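Local coordinates for Serine/threonine-protein kinase Tel1 (Chaetomium thermophilum, PDB 6SKY) that phosphorylates proteins on serine and threonine and, as the Tel1/ATM kinase of this fungus, probably signals DNA damage to the cell-cycle checkpoint, at residues 1760-1763 / 1764-1768; 2834-2837 / 2838-2842. All coordinates share one frame; numbering follows the deposited sequence.

Contact 1 of 2, residues 1760-1763 / 1764-1768; sequences PNWS and QHLAI
The amide of Leu1766 gives its hydrogen to Trp1762 O, with N and O 2.9 Å apart and an N-H...O angle of 164°. One residue on, Ala1767 N bonds Ser1763 O at the same 2.9 Å; one residue back, His1765 N reaches Asn1761 O at 3.2 Å. Asn1761 O also lies over one face of the His1765 ring, 2.9 Å above its plane and offset toward the rim, while Asn1761 CB is 3.6 Å from His1765 NE2.

Trp1762 and Leu1766 run side by side in the same direction. The indole has CG anti to the backbone N (chi1 168°), which sets it alongside the leucine: Leu1766 CB lies over one face, and on that same side Leu1766 CD2 comes in at the rim by CE2 and NE1, 3.5 Å from Trp1762 CZ2. Large apolar groups suit this side, because Phe1798 packs against both residues and Trp1827 meets the indole edge-to-face.

The more polar side carries Asn1761 and Gln1764. The two side chains run alongside each other, their amide planes turned 71° apart, and Asn1761 ND2 is 3.1 Å from Gln1764 OE1. Asn1761 holds the N-cap position, but its side chain makes no capping bond; its contribution to the helix is the backbone carbonyl. These are the first two turns of a helix with a buried, largely apolar side and a more polar one, consistent with its place in the alpha solenoid.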
loop_
_atom_site.group_PDB
_atom_site.type_symbol
_atom_site.label_atom_id
_atom_site.label_comp_id
_atom_site.label_asym_id
_atom_site.label_seq_id
_atom_site.Cartn_x
_atom_site.Cartn_y
_atom_site.Cartn_z
ATOM N N PRO A 1760 -56.914 -3.851 -16.829
ATOM C CA PRO A 1760 -56.074 -3.953 -18.029
ATOM C C PRO A 1760 -56.591 -3.195 -19.239
ATOM O O PRO A 1760 -56.013 -3.304 -20.322
ATOM C CB PRO A 1760 -56.047 -5.460 -18.301
ATOM C CG PRO A 1760 -56.355 -6.082 -16.995
ATOM C CD PRO A 1760 -57.339 -5.173 -16.349
ATOM N N ASN A 1761 -57.676 -2.442 -19.088
ATOM C CA ASN A 1761 -58.217 -1.640 -20.176
ATOM C C ASN A 1761 -58.300 -0.169 -19.799
ATOM O O ASN A 1761 -59.156 0.555 -20.299
ATOM C CB ASN A 1761 -59.589 -2.156 -20.599
ATOM C CG ASN A 1761 -59.514 -3.485 -21.306
ATOM O OD1 ASN A 1761 -59.961 -4.503 -20.786
ATOM N ND2 ASN A 1761 -58.949 -3.483 -22.503
ATOM N N TRP A 1762 -57.416 0.285 -18.913
ATOM C CA TRP A 1762 -57.400 1.695 -18.547
ATOM C C TRP A 1762 -57.060 2.562 -19.748
ATOM O O TRP A 1762 -57.710 3.580 -20.002
ATOM C CB TRP A 1762 -56.402 1.926 -17.417
ATOM C CG TRP A 1762 -56.086 3.359 -17.160
ATOM C CD1 TRP A 1762 -56.858 4.257 -16.506
ATOM C CD2 TRP A 1762 -54.895 4.053 -17.534
ATOM N NE1 TRP A 1762 -56.233 5.469 -16.456
ATOM C CE2 TRP A 1762 -55.022 5.367 -17.082
ATOM C CE3 TRP A 1762 -53.735 3.687 -18.216
ATOM C CZ2 TRP A 1762 -54.041 6.316 -17.288
ATOM C CZ3 TRP A 1762 -52.768 4.628 -18.418
ATOM C CH2 TRP A 1762 -52.923 5.926 -17.958
ATOM N N SER A 1763 -56.043 2.160 -20.507
ATOM C CA SER A 1763 -55.589 2.965 -21.632
ATOM C C SER A 1763 -56.674 3.116 -22.683
ATOM O O SER A 1763 -56.868 4.205 -23.224
ATOM C CB SER A 1763 -54.344 2.338 -22.241
ATOM O OG SER A 1763 -54.489 0.935 -22.307
ATOM N N GLN A 1764 -57.401 2.040 -22.974
ATOM C CA GLN A 1764 -58.420 2.082 -24.016
ATOM C C GLN A 1764 -59.580 2.983 -23.624
ATOM O O GLN A 1764 -60.022 3.829 -24.412
ATOM C CB GLN A 1764 -58.902 0.667 -24.301
ATOM C CG GLN A 1764 -60.238 0.590 -24.971
ATOM C CD GLN A 1764 -60.765 -0.820 -25.002
ATOM O OE1 GLN A 1764 -60.002 -1.777 -24.905
ATOM N NE2 GLN A 1764 -62.076 -0.960 -25.123
ATOM N N HIS A 1765 -60.074 2.829 -22.397
ATOM C CA HIS A 1765 -61.160 3.674 -21.922
ATOM C C HIS A 1765 -60.747 5.137 -21.874
ATOM O O HIS A 1765 -61.498 6.016 -22.311
ATOM C CB HIS A 1765 -61.614 3.198 -20.548
ATOM C CG HIS A 1765 -62.069 1.774 -20.524
ATOM N ND1 HIS A 1765 -62.662 1.165 -21.608
ATOM C CD2 HIS A 1765 -62.022 0.840 -19.547
ATOM C CE1 HIS A 1765 -62.954 -0.085 -21.302
ATOM N NE2 HIS A 1765 -62.575 -0.308 -20.058
ATOM N N LEU A 1766 -59.552 5.422 -21.351
ATOM C CA LEU A 1766 -59.113 6.809 -21.243
ATOM C C LEU A 1766 -58.858 7.420 -22.611
ATOM O O LEU A 1766 -59.158 8.595 -22.836
ATOM C CB LEU A 1766 -57.864 6.897 -20.377
ATOM C CG LEU A 1766 -57.344 8.304 -20.116
ATOM C CD1 LEU A 1766 -58.398 9.140 -19.455
ATOM C CD2 LEU A 1766 -56.130 8.240 -19.254
ATOM N N ALA A 1767 -58.325 6.637 -23.546
ATOM C CA ALA A 1767 -58.106 7.145 -24.890
ATOM C C ALA A 1767 -59.420 7.479 -25.569
ATOM O O ALA A 1767 -59.533 8.514 -26.230
ATOM C CB ALA A 1767 -57.319 6.129 -25.708
ATOM N N ILE A 1768 -60.430 6.619 -25.417
ATOM C CA ILE A 1768 -61.738 6.921 -25.991
ATOM C C ILE A 1768 -62.327 8.168 -25.348
ATOM O O ILE A 1768 -62.857 9.049 -26.036
ATOM C CB ILE A 1768 -62.680 5.716 -25.843
ATOM C CG1 ILE A 1768 -62.161 4.535 -26.651
ATOM C CG2 ILE A 1768 -64.060 6.072 -26.313
ATOM C CD1 ILE A 1768 -62.928 3.270 -26.418
#

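Contact 2 of 2, residues 2834-2837 / 2838-2842; sequences SIQT and ILDSL
Ile2838, Thr2837 and Gln2836 carry most of this contact, a set of i to i+4 interactions between successive turns of the alpha-helix 2832-2843 in the PI3/PI4-kinase family region. Ile2838 N bonds Ser2834 O at 3.0 Å, and its side chain folds back over the same carbonyl: with CG1 anti to its own carbonyl carbon (chi1 -64°), CG1 lies 3.3 Å from Ser2834 O. A branched apolar residue fits here, since the isoleucine is buried against Ala2628 of helix 2616-2632 and Leu2396 of helix 2394-2404.

Thr2837 works through its backbone and its hydroxyl. Thr2837 O receives Ser2841 N at 2.9 Å with an N-H...O angle of 169°, while OG1 is hydrogen-bonded to Ala2833 O one turn back. A short polar side chain thus finds a partner on its own helix.

Gln2836 O takes the hydrogen of Asp2840 N at 2.9 Å, a more bent bond than its neighbours. The glutamine chain, bent at chi2 (73°), crosses the aspartate obliquely and brings Gln2836 NE2 to 3.4 Å from Asp2840 OD1, on the N-terminal side of the carboxylate, the two flat groups almost perpendicular. The carboxylate's stronger partner is Arg2843, whose NH1 forms a salt bridge to OD1. Were Asp2840 an alanine, Arg2843 would probably be left without its negative mate on this helix, and the Gln2836 amide, with no carboxylate beside it, is likely to turn more freely.

On the buried side Ile2835 CG2 approaches Leu2839 CG at 4.4 Å. Near the C-terminal end, Ile2838 O accepts two hydrogens, one from Leu2842 N and one from the hydroxyl of Ser2841, whose OG is 2.7 Å away.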
loop_
_atom_site.group_PDB
_atom_site.type_symbol
_atom_site.label_atom_id
_atom_site.label_comp_id
_atom_site.label_asym_id
_atom_site.label_seq_id
_atom_site.Cartn_x
_atom_site.Cartn_y
_atom_site.Cartn_z
ATOM N N SER A 2834 7.680 8.338 -19.796
ATOM C CA SER A 2834 7.283 8.529 -21.186
ATOM C C SER A 2834 6.968 9.990 -21.485
ATOM O O SER A 2834 7.266 10.485 -22.576
ATOM C CB SER A 2834 6.088 7.646 -21.501
ATOM O OG SER A 2834 6.346 6.309 -21.134
ATOM N N ILE A 2835 6.364 10.698 -20.537
ATOM C CA ILE A 2835 6.130 12.118 -20.747
ATOM C C ILE A 2835 7.448 12.870 -20.773
ATOM O O ILE A 2835 7.607 13.837 -21.529
ATOM C CB ILE A 2835 5.178 12.659 -19.671
ATOM C CG1 ILE A 2835 3.850 11.919 -19.733
ATOM C CG2 ILE A 2835 4.949 14.128 -19.855
ATOM C CD1 ILE A 2835 2.893 12.322 -18.672
ATOM N N GLN A 2836 8.418 12.435 -19.973
ATOM C CA GLN A 2836 9.752 13.016 -20.036
ATOM C C GLN A 2836 10.385 12.783 -21.399
ATOM O O GLN A 2836 11.034 13.675 -21.946
ATOM C CB GLN A 2836 10.616 12.423 -18.931
ATOM C CG GLN A 2836 12.042 12.926 -18.892
ATOM C CD GLN A 2836 12.147 14.344 -18.384
ATOM O OE1 GLN A 2836 11.241 14.847 -17.722
ATOM N NE2 GLN A 2836 13.257 15.000 -18.692
ATOM N N THR A 2837 10.203 11.589 -21.960
ATOM C CA THR A 2837 10.727 11.291 -23.290
ATOM C C THR A 2837 10.100 12.176 -24.359
ATOM O O THR A 2837 10.793 12.670 -25.254
ATOM C CB THR A 2837 10.481 9.826 -23.623
ATOM O OG1 THR A 2837 11.155 9.003 -22.671
ATOM C CG2 THR A 2837 10.989 9.508 -24.989
ATOM N N ILE A 2838 8.784 12.374 -24.290
ATOM C CA ILE A 2838 8.104 13.231 -25.258
ATOM C C ILE A 2838 8.610 14.666 -25.156
ATOM O O ILE A 2838 8.934 15.305 -26.164
ATOM C CB ILE A 2838 6.582 13.155 -25.062
ATOM C CG1 ILE A 2838 6.084 11.749 -25.352
ATOM C CG2 ILE A 2838 5.883 14.129 -25.959
ATOM C CD1 ILE A 2838 4.659 11.545 -24.987
ATOM N N LEU A 2839 8.700 15.195 -23.938
ATOM C CA LEU A 2839 9.173 16.568 -23.801
ATOM C C LEU A 2839 10.645 16.700 -24.163
ATOM O O LEU A 2839 11.074 17.760 -24.628
ATOM C CB LEU A 2839 8.931 17.075 -22.386
ATOM C CG LEU A 2839 7.492 17.081 -21.881
ATOM C CD1 LEU A 2839 7.436 17.781 -20.561
ATOM C CD2 LEU A 2839 6.578 17.749 -22.867
ATOM N N ASP A 2840 11.434 15.646 -23.973
ATOM C CA ASP A 2840 12.825 15.682 -24.400
ATOM C C ASP A 2840 12.931 15.723 -25.913
ATOM O O ASP A 2840 13.750 16.464 -26.460
ATOM C CB ASP A 2840 13.578 14.479 -23.847
ATOM C CG ASP A 2840 14.022 14.681 -22.418
ATOM O OD1 ASP A 2840 13.939 15.826 -21.930
ATOM O OD2 ASP A 2840 14.455 13.699 -21.780
ATOM N N SER A 2841 12.125 14.924 -26.608
ATOM C CA SER A 2841 12.059 15.058 -28.056
ATOM C C SER A 2841 11.675 16.469 -28.453
ATOM O O SER A 2841 12.123 16.972 -29.484
ATOM C CB SER A 2841 11.057 14.072 -28.637
ATOM O OG SER A 2841 9.753 14.614 -28.596
ATOM N N LEU A 2842 10.834 17.115 -27.655
ATOM C CA LEU A 2842 10.518 18.519 -27.896
ATOM C C LEU A 2842 11.715 19.425 -27.651
ATOM O O LEU A 2842 11.793 20.513 -28.224
ATOM C CB LEU A 2842 9.359 18.944 -27.001
ATOM C CG LEU A 2842 8.545 20.124 -27.478
ATOM C CD1 LEU A 2842 8.087 19.789 -28.850
ATOM C CD2 LEU A 2842 7.378 20.324 -26.569
#

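Following the chain from its N-terminal side, contact 1 comes first and is complete long before contact 2 begins, so the two are in series and neither encloses nor crosses the other. Each is a local contact within a single helix and closes no long loop. Their centres are 69 Å apart, on opposite sides of the chain's centre, and their nearest atoms are about 56 Å apart. Residues 1760-1768 lead from a loop into helix 1762-1771, which packs against helices 1783-1789, 1793-1808 and 1836-1849 of the solenoid. Residues 2834-2842 belong to helix 2832-2843, which packs against helices 2616-2632 and 2898-2908 and also meets helix 2394-2404, far earlier in the chain.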